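Local coordinates for protein DNA polymerase III subunit beta (Helicobacter pylori 26695, PDB 4S3I) that forms a sliding DNA clamp that tethers DNA polymerases and other proteins to DNA and so confers processivity on replication, at residues I200-A205 with F235-I240; R154-I159 with N243-Q248; P125-E130 with I190-E195; P134-A139 with T183-I188. All coordinates share one frame; numbering follows the deposited sequence.

Interaction 1: I200-A205 with F235-I240; sequences ILPKRA and FFTKLI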
loop_
_atom_site.group_PDB
_atom_site.type_symbol
_atom_site.label_atom_id
_atom_site.label_comp_id
_atom_site.label_asym_id
_atom_site.label_seq_id
_atom_site.Cartn_x
_atom_site.Cartn_y
_atom_site.Cartn_z
ATOM N N ILE A 200 -22.351 23.578 4.388
ATOM C CA ILE A 200 -22.061 22.290 3.770
ATOM C C ILE A 200 -20.609 22.252 3.299
ATOM O O ILE A 200 -20.243 22.962 2.348
ATOM C CB ILE A 200 -22.982 21.984 2.565
ATOM C CG1 ILE A 200 -24.455 22.063 2.956
ATOM C CG2 ILE A 200 -22.690 20.594 2.025
ATOM C CD1 ILE A 200 -25.414 22.072 1.748
ATOM N N LEU A 201 -19.797 21.427 3.959
ATOM C CA LEU A 201 -18.383 21.281 3.624
ATOM C C LEU A 201 -18.186 20.171 2.594
ATOM O O LEU A 201 -18.642 19.051 2.814
ATOM C CB LEU A 201 -17.560 20.886 4.846
ATOM C CG LEU A 201 -17.420 21.685 6.133
ATOM C CD1 LEU A 201 -15.981 21.609 6.586
ATOM C CD2 LEU A 201 -17.828 23.109 5.967
ATOM N N PRO A 202 -17.466 20.466 1.495
ATOM C CA PRO A 202 -17.150 19.425 0.495
ATOM C C PRO A 202 -16.374 18.269 1.104
ATOM O O PRO A 202 -15.624 18.480 2.063
ATOM C CB PRO A 202 -16.251 20.154 -0.510
ATOM C CG PRO A 202 -16.591 21.627 -0.341
ATOM C CD PRO A 202 -16.919 21.789 1.126
ATOM N N LYS A 203 -16.539 17.068 0.547
ATOM C CA LYS A 203 -15.863 15.870 1.045
ATOM C C LYS A 203 -14.347 16.036 1.096
ATOM O O LYS A 203 -13.703 15.637 2.069
ATOM C CB LYS A 203 -16.246 14.654 0.188
ATOM C CG LYS A 203 -15.548 13.331 0.557
ATOM C CD LYS A 203 -16.223 12.593 1.719
ATOM C CE LYS A 203 -15.677 11.160 1.891
ATOM N NZ LYS A 203 -16.548 10.097 1.284
ATOM N N ARG A 204 -13.780 16.653 0.062
ATOM C CA ARG A 204 -12.332 16.841 0.018
ATOM C C ARG A 204 -11.865 17.619 1.237
ATOM O O ARG A 204 -10.882 17.245 1.888
ATOM C CB ARG A 204 -11.907 17.588 -1.253
ATOM C CG ARG A 204 -10.395 17.808 -1.321
ATOM C CD ARG A 204 -10.018 18.890 -2.311
ATOM N NE ARG A 204 -8.578 19.145 -2.317
ATOM C CZ ARG A 204 -7.969 19.947 -3.183
ATOM N NH1 ARG A 204 -8.679 20.565 -4.116
ATOM N NH2 ARG A 204 -6.653 20.128 -3.119
ATOM N N ALA A 205 -12.588 18.696 1.546
ATOM C CA ALA A 205 -12.282 19.512 2.710
ATOM C C ALA A 205 -12.369 18.666 3.967
ATOM O O ALA A 205 -11.501 18.738 4.852
ATOM C CB ALA A 205 -13.244 20.704 2.797
ATOM N N PHE A 235 -6.773 26.849 7.852
ATOM C CA PHE A 235 -7.326 26.124 6.725
ATOM C C PHE A 235 -8.600 26.820 6.308
ATOM O O PHE A 235 -9.350 27.320 7.166
ATOM C CB PHE A 235 -7.650 24.697 7.168
ATOM C CG PHE A 235 -8.513 23.928 6.199
ATOM C CD1 PHE A 235 -7.930 23.095 5.259
ATOM C CD2 PHE A 235 -9.908 24.010 6.251
ATOM C CE1 PHE A 235 -8.717 22.360 4.370
ATOM C CE2 PHE A 235 -10.703 23.287 5.366
ATOM C CZ PHE A 235 -10.102 22.456 4.419
ATOM N N PHE A 236 -8.861 26.861 5.006
ATOM C CA PHE A 236 -10.172 27.285 4.523
ATOM C C PHE A 236 -10.700 26.379 3.413
ATOM O O PHE A 236 -9.935 25.720 2.702
ATOM C CB PHE A 236 -10.157 28.733 4.045
ATOM C CG PHE A 236 -9.692 28.900 2.620
ATOM C CD1 PHE A 236 -10.603 28.884 1.565
ATOM C CD2 PHE A 236 -8.342 29.085 2.338
ATOM C CE1 PHE A 236 -10.170 29.029 0.239
ATOM C CE2 PHE A 236 -7.904 29.250 1.029
ATOM C CZ PHE A 236 -8.819 29.214 -0.023
ATOM N N THR A 237 -12.017 26.364 3.274
ATOM C CA THR A 237 -12.664 25.722 2.142
ATOM C C THR A 237 -13.863 26.528 1.710
ATOM O O THR A 237 -14.558 27.133 2.535
ATOM C CB THR A 237 -13.111 24.269 2.452
ATOM O OG1 THR A 237 -13.782 23.723 1.304
ATOM C CG2 THR A 237 -14.063 24.240 3.644
ATOM N N LYS A 238 -14.090 26.563 0.405
ATOM C CA LYS A 238 -15.333 27.113 -0.087
ATOM C C LYS A 238 -16.409 26.136 0.363
ATOM O O LYS A 238 -16.143 24.936 0.509
ATOM C CB LYS A 238 -15.310 27.226 -1.610
ATOM C CG LYS A 238 -16.469 28.015 -2.175
ATOM C CD LYS A 238 -16.590 27.863 -3.694
ATOM C CE LYS A 238 -15.408 28.461 -4.453
ATOM N NZ LYS A 238 -15.657 28.506 -5.935
ATOM N N LEU A 239 -17.605 26.648 0.622
ATOM C CA LEU A 239 -18.728 25.798 0.997
ATOM C C LEU A 239 -19.504 25.397 -0.255
ATOM O O LEU A 239 -19.427 26.066 -1.294
ATOM C CB LEU A 239 -19.676 26.537 1.949
ATOM C CG LEU A 239 -19.141 27.073 3.277
ATOM C CD1 LEU A 239 -20.250 27.733 4.111
ATOM C CD2 LEU A 239 -18.461 25.980 4.064
ATOM N N ILE A 240 -20.266 24.314 -0.152
ATOM C CA ILE A 240 -21.224 23.974 -1.197
ATOM C C ILE A 240 -22.495 24.805 -1.057
ATOM O O ILE A 240 -23.129 24.806 0.003
ATOM C CB ILE A 240 -21.594 22.491 -1.158
ATOM C CG1 ILE A 240 -20.337 21.640 -1.333
ATOM C CG2 ILE A 240 -22.619 22.174 -2.245
ATOM C CD1 ILE A 240 -20.592 20.146 -1.272
HETATM O O HOH W 1 -23.552 25.479 2.588
#
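Ile200 meets Ile240 through both backbone and side chain. Its carbonyl O accepts the amide N of Ile240 at 2.8 Å, a nearly straight bond (166° at the hydrogen), while a water accepts a hydrogen bond from Ile200 N and donates one to Ile240 O, so the pair is bridged twice. Next to this bond the two isoleucine side chains cross at about a right angle, with Ile200 CG2 3.9 Å from Ile240 CB. Leu201 starts out pointing away, yet its CD2 returns to within 3.5 Å of Leu239 CD2, flanked by Ala226. Strand 200-202 closes a strand outermost within this chain in its sheet; strand 235-238 crosses it at 102°, joining it to the sheet that strand 233-238 shares with strand 53-60. Pro202, the N-cap of helix 203-212, lays CD 3.3 Å from Lys238 O and CG 3.9 Å from Ile240 CG1. That same Lys238 O accepts the hydroxyl of Thr237, whose OG1 stands anti to the backbone N (chi1 178°). Ala205 CB, in the first turn of the helix, lies 3.4 Å from Thr237 OG1 and at the edge of the Phe235 ring, in its plane, 3.9 Å from CZ.

Interaction 2: R154-I159 with N243-Q248; sequences RELAGI and NYPDYQ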
loop_
_atom_site.group_PDB
_atom_site.type_symbol
_atom_site.label_atom_id
_atom_site.label_comp_id
_atom_site.label_asym_id
_atom_site.label_seq_id
_atom_site.Cartn_x
_atom_site.Cartn_y
_atom_site.Cartn_z
ATOM N N ARG A 154 -25.152 18.116 -5.946
ATOM C CA ARG A 154 -24.247 19.105 -5.363
ATOM C C ARG A 154 -24.132 19.033 -3.840
ATOM O O ARG A 154 -23.050 18.808 -3.299
ATOM C CB ARG A 154 -24.679 20.519 -5.780
ATOM C CG ARG A 154 -25.620 20.567 -6.989
ATOM C CD ARG A 154 -24.902 20.282 -8.311
ATOM N NE ARG A 154 -24.427 21.504 -8.957
ATOM C CZ ARG A 154 -25.192 22.306 -9.696
ATOM N NH1 ARG A 154 -26.475 22.019 -9.882
ATOM N NH2 ARG A 154 -24.678 23.398 -10.246
ATOM N N GLU A 155 -25.257 19.222 -3.161
ATOM C CA GLU A 155 -25.287 19.367 -1.703
ATOM C C GLU A 155 -25.008 18.074 -0.942
ATOM O O GLU A 155 -24.587 18.112 0.213
ATOM C CB GLU A 155 -26.626 19.967 -1.256
ATOM C CG GLU A 155 -27.842 19.393 -1.977
ATOM C CD GLU A 155 -28.026 19.976 -3.372
ATOM O OE1 GLU A 155 -27.561 19.343 -4.349
ATOM O OE2 GLU A 155 -28.617 21.073 -3.485
ATOM N N LEU A 156 -25.234 16.934 -1.590
ATOM C CA LEU A 156 -25.019 15.639 -0.948
ATOM C C LEU A 156 -23.566 15.230 -1.078
ATOM O O LEU A 156 -23.120 14.277 -0.447
ATOM C CB LEU A 156 -25.939 14.575 -1.547
ATOM C CG LEU A 156 -27.435 14.870 -1.450
ATOM C CD1 LEU A 156 -28.251 13.820 -2.194
ATOM C CD2 LEU A 156 -27.865 14.933 0.004
ATOM N N ALA A 157 -22.824 15.969 -1.894
ATOM C CA ALA A 157 -21.397 15.716 -2.065
ATOM C C ALA A 157 -20.585 16.299 -0.904
ATOM O O ALA A 157 -19.354 16.361 -0.958
ATOM C CB ALA A 157 -20.906 16.282 -3.406
ATOM N N GLY A 158 -21.272 16.731 0.146
ATOM C CA GLY A 158 -20.589 17.289 1.294
ATOM C C GLY A 158 -21.206 16.863 2.611
ATOM O O GLY A 158 -22.212 16.154 2.630
ATOM N N ILE A 159 -20.601 17.304 3.712
ATOM C CA ILE A 159 -21.144 17.031 5.032
ATOM C C ILE A 159 -21.866 18.266 5.558
ATOM O O ILE A 159 -21.376 19.405 5.431
ATOM C CB ILE A 159 -20.050 16.560 6.003
ATOM C CG1 ILE A 159 -20.659 16.094 7.333
ATOM C CG2 ILE A 159 -19.004 17.651 6.219
ATOM C CD1 ILE A 159 -19.746 15.159 8.089
ATOM N N ASN A 243 -29.335 23.987 -0.644
ATOM C CA ASN A 243 -30.058 23.513 0.519
ATOM C C ASN A 243 -29.941 22.005 0.695
ATOM O O ASN A 243 -30.318 21.223 -0.183
ATOM C CB ASN A 243 -31.520 23.935 0.421
ATOM C CG ASN A 243 -31.669 25.395 0.075
ATOM O OD1 ASN A 243 -32.149 25.742 -1.006
ATOM N ND2 ASN A 243 -31.232 26.264 0.981
ATOM N N TYR A 244 -29.380 21.611 1.829
ATOM C CA TYR A 244 -29.297 20.215 2.197
ATOM C C TYR A 244 -30.713 19.767 2.562
ATOM O O TYR A 244 -31.446 20.502 3.227
ATOM C CB TYR A 244 -28.359 20.074 3.390
ATOM C CG TYR A 244 -27.740 18.715 3.516
ATOM C CD1 TYR A 244 -28.332 17.737 4.296
ATOM C CD2 TYR A 244 -26.561 18.408 2.852
ATOM C CE1 TYR A 244 -27.771 16.492 4.417
ATOM C CE2 TYR A 244 -25.988 17.165 2.963
ATOM C CZ TYR A 244 -26.601 16.210 3.747
ATOM O OH TYR A 244 -26.041 14.972 3.868
ATOM N N PRO A 245 -31.118 18.574 2.105
ATOM C CA PRO A 245 -32.469 18.082 2.424
ATOM C C PRO A 245 -32.664 17.968 3.933
ATOM O O PRO A 245 -31.705 17.623 4.629
ATOM C CB PRO A 245 -32.486 16.681 1.798
ATOM C CG PRO A 245 -31.020 16.277 1.700
ATOM C CD PRO A 245 -30.306 17.567 1.396
ATOM N N ASP A 246 -33.856 18.256 4.449
ATOM C CA ASP A 246 -34.061 18.058 5.880
ATOM C C ASP A 246 -34.125 16.568 6.211
ATOM O O ASP A 246 -35.064 15.863 5.836
ATOM C CB ASP A 246 -35.286 18.800 6.416
ATOM C CG ASP A 246 -35.247 18.956 7.936
ATOM O OD1 ASP A 246 -34.216 18.588 8.553
ATOM O OD2 ASP A 246 -36.238 19.458 8.511
ATOM N N TYR A 247 -33.102 16.097 6.911
ATOM C CA TYR A 247 -33.008 14.692 7.260
ATOM C C TYR A 247 -34.054 14.297 8.300
ATOM O O TYR A 247 -34.412 13.127 8.412
ATOM C CB TYR A 247 -31.599 14.367 7.763
ATOM C CG TYR A 247 -31.328 14.737 9.206
ATOM C CD1 TYR A 247 -30.880 16.009 9.550
ATOM C CD2 TYR A 247 -31.498 13.803 10.222
ATOM C CE1 TYR A 247 -30.623 16.342 10.866
ATOM C CE2 TYR A 247 -31.245 14.127 11.538
ATOM C CZ TYR A 247 -30.804 15.397 11.855
ATOM O OH TYR A 247 -30.553 15.720 13.169
ATOM N N GLN A 248 -34.540 15.274 9.059
ATOM C CA GLN A 248 -35.492 14.998 10.128
ATOM C C GLN A 248 -36.804 14.445 9.588
ATOM O O GLN A 248 -37.450 13.614 10.231
ATOM C CB GLN A 248 -35.765 16.261 10.937
ATOM C CG GLN A 248 -35.831 16.012 12.426
ATOM C CD GLN A 248 -34.463 15.753 13.015
ATOM O OE1 GLN A 248 -33.482 16.384 12.617
ATOM N NE2 GLN A 248 -34.385 14.819 13.960
HETATM O O HOH W 2 -24.057 14.235 2.295
#
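The linker that leaves strand 233-238 for strand 257-262, and so runs from the central to the C-terminal domain of the clamp, lies against the turn 154-157 through Tyr244, which meets Glu155, Leu156 and Gly158. Tyr244 CG stands anti to the backbone N (chi1 -156°), which carries the ring toward that turn although the bond leaving its CA does not aim there. Glu155 O sits at the ring edge, near its plane, 3.2 Å from Tyr244 CE2, a close approach of a carbonyl to an aromatic C-H. Over one face comes Leu156 CD2, 4.2 Å from Tyr244 CZ. The same methyl reaches Pro245 CG at 3.8 Å, so a single leucine branch touches both Tyr244 and Pro245. Residues 154-157 form one helical-looking turn, closed by Ala157 N to Arg154 O at 3.2 Å, and the chain straightens at Gly158 into strand 158-164 of the central-domain sheet. At the phenol end a water lies in the ring plane, 2.6 Å from Tyr244 OH. It is within reach of Leu156 O, in the turn, at 2.9 Å and of Gly158 O, at the start of the strand, at 2.7 Å. Just before the tyrosine, Asn243 O is approached to 3.6 Å by Glu155 CG, the glutamate chain bent at chi2 (-78°). Thr175 touches both Leu156 and Tyr244, while Ile200 supports Glu155 and Tyr244.

Interaction 3: P125-E130 with I190-E195; sequences PKVSIE and IHSTEE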
loop_
_atom_site.group_PDB
_atom_site.type_symbol
_atom_site.label_atom_id
_atom_site.label_comp_id
_atom_site.label_asym_id
_atom_site.label_seq_id
_atom_site.Cartn_x
_atom_site.Cartn_y
_atom_site.Cartn_z
ATOM N N PRO A 125 -16.910 36.516 10.098
ATOM C CA PRO A 125 -17.671 35.306 10.435
ATOM C C PRO A 125 -19.113 35.637 10.803
ATOM O O PRO A 125 -19.358 36.677 11.419
ATOM C CB PRO A 125 -16.933 34.756 11.666
ATOM C CG PRO A 125 -15.608 35.524 11.733
ATOM C CD PRO A 125 -15.916 36.860 11.130
ATOM N N LYS A 126 -20.048 34.777 10.410
ATOM C CA LYS A 126 -21.443 34.902 10.823
ATOM C C LYS A 126 -21.690 33.890 11.922
ATOM O O LYS A 126 -22.621 34.014 12.710
ATOM C CB LYS A 126 -22.387 34.605 9.660
ATOM C CG LYS A 126 -22.311 35.596 8.521
ATOM C CD LYS A 126 -23.493 35.431 7.579
ATOM C CE LYS A 126 -23.498 36.514 6.512
ATOM N NZ LYS A 126 -24.860 36.735 5.953
ATOM N N VAL A 127 -20.855 32.865 11.945
ATOM C CA VAL A 127 -20.961 31.848 12.974
ATOM C C VAL A 127 -19.572 31.389 13.361
ATOM O O VAL A 127 -18.673 31.306 12.518
ATOM C CB VAL A 127 -21.830 30.654 12.516
ATOM C CG1 VAL A 127 -21.231 30.003 11.280
ATOM C CG2 VAL A 127 -21.978 29.621 13.636
ATOM N N SER A 128 -19.380 31.125 14.646
ATOM C CA SER A 128 -18.091 30.639 15.093
ATOM C C SER A 128 -18.273 29.742 16.299
ATOM O O SER A 128 -19.160 29.967 17.129
ATOM C CB SER A 128 -17.167 31.796 15.454
ATOM O OG SER A 128 -17.457 32.280 16.745
ATOM N N ILE A 129 -17.434 28.716 16.375
ATOM C CA ILE A 129 -17.330 27.885 17.558
ATOM C C ILE A 129 -15.866 27.616 17.902
ATOM O O ILE A 129 -14.980 27.671 17.036
ATOM C CB ILE A 129 -18.067 26.549 17.382
ATOM C CG1 ILE A 129 -17.592 25.834 16.117
ATOM C CG2 ILE A 129 -19.572 26.760 17.333
ATOM C CD1 ILE A 129 -18.014 24.362 16.083
ATOM N N GLU A 130 -15.631 27.347 19.180
ATOM C CA GLU A 130 -14.334 26.927 19.666
ATOM C C GLU A 130 -14.509 25.459 20.000
ATOM O O GLU A 130 -15.452 25.093 20.702
ATOM C CB GLU A 130 -13.951 27.721 20.922
ATOM C CG GLU A 130 -12.670 28.555 20.795
ATOM C CD GLU A 130 -12.823 29.778 19.888
ATOM O OE1 GLU A 130 -13.912 29.960 19.300
ATOM O OE2 GLU A 130 -11.853 30.561 19.764
ATOM N N ILE A 190 -22.238 28.251 20.715
ATOM C CA ILE A 190 -22.323 28.745 19.345
ATOM C C ILE A 190 -22.488 30.253 19.321
ATOM O O ILE A 190 -23.421 30.798 19.924
ATOM C CB ILE A 190 -23.495 28.090 18.581
ATOM C CG1 ILE A 190 -23.266 26.587 18.460
ATOM C CG2 ILE A 190 -23.675 28.728 17.198
ATOM C CD1 ILE A 190 -24.379 25.849 17.709
ATOM N N HIS A 191 -21.575 30.932 18.632
ATOM C CA HIS A 191 -21.732 32.361 18.392
ATOM C C HIS A 191 -22.146 32.561 16.943
ATOM O O HIS A 191 -21.453 32.125 16.025
ATOM C CB HIS A 191 -20.439 33.117 18.704
ATOM C CG HIS A 191 -19.941 32.887 20.092
ATOM N ND1 HIS A 191 -20.281 33.701 21.154
ATOM C CD2 HIS A 191 -19.151 31.911 20.605
ATOM C CE1 HIS A 191 -19.714 33.246 22.254
ATOM N NE2 HIS A 191 -19.024 32.161 21.951
ATOM N N SER A 192 -23.291 33.204 16.744
ATOM C CA SER A 192 -23.876 33.309 15.418
ATOM C C SER A 192 -24.720 34.564 15.324
ATOM O O SER A 192 -25.334 34.979 16.307
ATOM C CB SER A 192 -24.721 32.069 15.107
ATOM O OG SER A 192 -25.295 32.156 13.817
ATOM N N THR A 193 -24.743 35.175 14.147
ATOM C CA THR A 193 -25.576 36.353 13.927
ATOM C C THR A 193 -27.021 35.942 13.632
ATOM O O THR A 193 -27.956 36.711 13.850
ATOM C CB THR A 193 -25.005 37.228 12.797
ATOM O OG1 THR A 193 -24.838 36.429 11.621
ATOM C CG2 THR A 193 -23.645 37.791 13.205
ATOM N N GLU A 194 -27.183 34.722 13.137
ATOM C CA GLU A 194 -28.495 34.160 12.838
ATOM C C GLU A 194 -28.849 33.058 13.834
ATOM O O GLU A 194 -27.960 32.405 14.391
ATOM C CB GLU A 194 -28.518 33.580 11.419
ATOM C CG GLU A 194 -29.170 34.473 10.371
ATOM C CD GLU A 194 -29.742 33.678 9.205
ATOM O OE1 GLU A 194 -29.070 32.730 8.735
ATOM O OE2 GLU A 194 -30.871 33.995 8.770
ATOM N N GLU A 195 -30.146 32.843 14.048
ATOM C CA GLU A 195 -30.610 31.772 14.929
ATOM C C GLU A 195 -30.230 30.398 14.384
ATOM O O GLU A 195 -29.800 29.508 15.128
ATOM C CB GLU A 195 -32.127 31.840 15.118
ATOM C CG GLU A 195 -32.592 32.610 16.350
ATOM C CD GLU A 195 -33.991 32.202 16.788
ATOM O OE1 GLU A 195 -34.609 31.366 16.095
ATOM O OE2 GLU A 195 -34.470 32.709 17.825
#
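The imidazole of His191 offers its edge to Ser128 O, which lies near the ring plane and 4.0 Å from CD2. Ser128 OG lies 3.7 Å from His191 CB, short of the ring, on the face of the sheet that both side chains share. Their backbones make the hydrogen-bonded pair of the two strands: Ser128 N gives its proton to His191 O at 2.7 Å, and His191 N returns one to Ser128 O at 3.0 Å, with an angle of 162° at the hydrogen. At the neighbouring pair, Val127 faces Ser192 in non-hydrogen-bonded fashion, their CA atoms only 4.1 Å apart. Val127 CG2, anti to the backbone N, lies 4.0 Å from Ile190 CG2 on the opposite, buried face, where Ile129 CG2 meets Ile190 CG1 as the two isoleucines run alongside each other with their ends directed alike. Phe163 of strand 158-164 packs against all three aliphatic residues. The end of the pairing is held by Lys126 O, which accepts Thr193 N at 2.8 Å and, weakly, Thr193 OG1; Ser192 OG turns to Glu194 O instead. On its other side the strand makes a classic beta bulge, with Lys126 and Val127 both opposite Ser221 of strand 217-221. Pairing at 161° between N-to-C directions places 190-192 as the outermost strand, within this chain, of an antiparallel clamp sheet whose inner neighbour is 127-131.

Interaction 4: P134-A139 with T183-I188; sequences PFLVDA and TQLEKI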
loop_
_atom_site.group_PDB
_atom_site.type_symbol
_atom_site.label_atom_id
_atom_site.label_comp_id
_atom_site.label_asym_id
_atom_site.label_seq_id
_atom_site.Cartn_x
_atom_site.Cartn_y
_atom_site.Cartn_z
ATOM N N PRO A 134 -12.438 16.259 21.005
ATOM C CA PRO A 134 -12.373 15.638 19.676
ATOM C C PRO A 134 -13.730 15.406 19.019
ATOM O O PRO A 134 -13.769 14.821 17.938
ATOM C CB PRO A 134 -11.712 14.275 19.950
ATOM C CG PRO A 134 -11.059 14.412 21.303
ATOM C CD PRO A 134 -11.925 15.368 22.063
ATOM N N PHE A 135 -14.821 15.849 19.632
ATOM C CA PHE A 135 -16.152 15.458 19.136
ATOM C C PHE A 135 -16.456 15.793 17.659
ATOM O O PHE A 135 -17.090 15.001 16.959
ATOM C CB PHE A 135 -17.271 15.992 20.051
ATOM C CG PHE A 135 -17.250 17.480 20.233
ATOM C CD1 PHE A 135 -16.707 18.037 21.377
ATOM C CD2 PHE A 135 -17.783 18.324 19.265
ATOM C CE1 PHE A 135 -16.685 19.406 21.558
ATOM C CE2 PHE A 135 -17.760 19.698 19.435
ATOM C CZ PHE A 135 -17.208 20.240 20.588
ATOM N N LEU A 136 -16.015 16.953 17.182
ATOM C CA LEU A 136 -16.333 17.336 15.807
ATOM C C LEU A 136 -15.595 16.468 14.788
ATOM O O LEU A 136 -16.213 15.961 13.850
ATOM C CB LEU A 136 -16.073 18.828 15.569
ATOM C CG LEU A 136 -16.478 19.368 14.190
ATOM C CD1 LEU A 136 -17.964 19.143 13.930
ATOM C CD2 LEU A 136 -16.144 20.862 14.082
ATOM N N VAL A 137 -14.291 16.264 14.964
ATOM C CA VAL A 137 -13.582 15.434 13.988
ATOM C C VAL A 137 -13.977 13.960 14.132
ATOM O O VAL A 137 -13.852 13.173 13.191
ATOM C CB VAL A 137 -12.047 15.604 14.027
ATOM C CG1 VAL A 137 -11.667 17.090 14.016
ATOM C CG2 VAL A 137 -11.439 14.886 15.244
ATOM N N ASP A 138 -14.438 13.591 15.322
ATOM C CA ASP A 138 -14.952 12.243 15.541
ATOM C C ASP A 138 -16.207 12.059 14.690
ATOM O O ASP A 138 -16.358 11.063 13.993
ATOM C CB ASP A 138 -15.262 12.038 17.026
ATOM C CG ASP A 138 -15.616 10.589 17.356
ATOM O OD1 ASP A 138 -14.888 9.683 16.905
ATOM O OD2 ASP A 138 -16.621 10.354 18.063
ATOM N N ALA A 139 -17.102 13.040 14.745
ATOM C CA ALA A 139 -18.294 13.032 13.909
ATOM C C ALA A 139 -17.918 12.988 12.426
ATOM O O ALA A 139 -18.503 12.234 11.655
ATOM C CB ALA A 139 -19.176 14.261 14.217
ATOM N N THR A 183 -25.473 13.004 13.718
ATOM C CA THR A 183 -25.239 13.115 15.140
ATOM C C THR A 183 -25.669 14.490 15.565
ATOM O O THR A 183 -25.680 15.440 14.763
ATOM C CB THR A 183 -23.774 12.869 15.522
ATOM O OG1 THR A 183 -23.652 12.815 16.951
ATOM C CG2 THR A 183 -22.870 13.977 14.980
ATOM N N GLN A 184 -26.057 14.595 16.822
ATOM C CA GLN A 184 -26.423 15.880 17.369
ATOM C C GLN A 184 -25.459 16.168 18.514
ATOM O O GLN A 184 -25.369 15.394 19.474
ATOM C CB GLN A 184 -27.886 15.876 17.822
ATOM C CG GLN A 184 -28.501 17.268 17.934
ATOM C CD GLN A 184 -30.013 17.261 17.749
ATOM O OE1 GLN A 184 -30.513 17.245 16.622
ATOM N NE2 GLN A 184 -30.746 17.272 18.860
ATOM N N LEU A 185 -24.709 17.261 18.391
ATOM C CA LEU A 185 -23.746 17.642 19.419
ATOM C C LEU A 185 -24.340 18.754 20.275
ATOM O O LEU A 185 -24.538 19.880 19.808
ATOM C CB LEU A 185 -22.439 18.109 18.782
ATOM C CG LEU A 185 -21.854 17.111 17.778
ATOM C CD1 LEU A 185 -20.789 17.772 16.916
ATOM C CD2 LEU A 185 -21.277 15.933 18.515
ATOM N N GLU A 186 -24.620 18.446 21.533
ATOM C CA GLU A 186 -25.272 19.419 22.394
ATOM C C GLU A 186 -24.273 20.154 23.274
ATOM O O GLU A 186 -23.100 19.765 23.360
ATOM C CB GLU A 186 -26.361 18.745 23.230
ATOM C CG GLU A 186 -27.484 18.157 22.385
ATOM C CD GLU A 186 -28.730 17.859 23.192
ATOM O OE1 GLU A 186 -29.847 18.050 22.659
ATOM O OE2 GLU A 186 -28.592 17.433 24.358
ATOM N N LYS A 187 -24.753 21.214 23.918
ATOM C CA LYS A 187 -23.941 22.031 24.817
ATOM C C LYS A 187 -22.683 22.544 24.122
ATOM O O LYS A 187 -21.569 22.467 24.651
ATOM C CB LYS A 187 -23.623 21.261 26.105
ATOM C CG LYS A 187 -24.849 20.529 26.645
ATOM C CD LYS A 187 -24.775 20.264 28.141
ATOM C CE LYS A 187 -26.119 19.746 28.657
ATOM N NZ LYS A 187 -26.137 19.476 30.125
ATOM N N ILE A 188 -22.890 23.056 22.914
ATOM C CA ILE A 188 -21.833 23.675 22.139
ATOM C C ILE A 188 -22.053 25.176 22.209
ATOM O O ILE A 188 -23.136 25.655 21.863
ATOM C CB ILE A 188 -21.923 23.238 20.670
ATOM C CG1 ILE A 188 -21.978 21.716 20.593
ATOM C CG2 ILE A 188 -20.748 23.790 19.868
ATOM C CD1 ILE A 188 -20.766 21.045 21.212
#
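Within the helix turn that supplies Phe135 and Ala139 to this contact, Ala139 N bonds to Phe135 O at 3.0 Å, which puts both side chains on the helix side turned to Leu185 and Thr183. No hydrogen bond crosses between the segments; carbon atoms do the touching. Phe135 has its CG between the backbone N and the carbonyl carbon (chi1 57°), and the ring reaches out to two aliphatic ends. Leu185 CD1 comes to 3.9 Å from Phe135 CD2, the side chains meeting at a slant, while Ile188 points back at the phenylalanine, its CD1 3.7 Å from Phe135 CZ. Both methyls approach the ring obliquely. Leu185 CD1 also reaches Leu136 CD1 at 4.3 Å, so one methyl is shared by two successive helix residues. A turn later, Ala139 CB packs on Thr183 CG2 at 3.8 Å. The methyl faces the helix while OG1 bonds to Lys366 O, consistent with the hydroxyl being held on that side. Helix 135-139 thereby lies over strand 183-185 of the central-domain sheet with an N-to-C angle of 172°, the axes 10.3 Å apart, a spacing that leaves room for one layer of side chains. Val172 backs Thr183 and Leu185 from the neighbouring strand. With no hydrogen bond between these two segments, their fit depends on the shapes of methyls and a ring, and burial of apolar surface is probably what holds them together.

How the interactions relate
Interactions 1 and 4 are buried, interaction 3 is partly so, and interaction 2 lies at the surface. Interactions 1, 2 and 4 reach one sheet, through strands 196-202, 158-164 and 179-185, and the first two touch where Leu201 O comes 2.8 Å from Ile159 N, a probable hydrogen bond. Interactions 3 and 4 meet by packing alone, Ile129 CG2 to Ile188 CG2 at 4.1 Å, with strands 179-185 and 190-192 consecutive in the chain. Chemistry follows place: interaction 3 rests on backbone pairing at a sheet margin, interaction 4 on purely apolar packing of helix on sheet, interaction 1 mixes both, and interaction 2 combines a water, a carbonyl at a tyrosine edge and a leucine over its face.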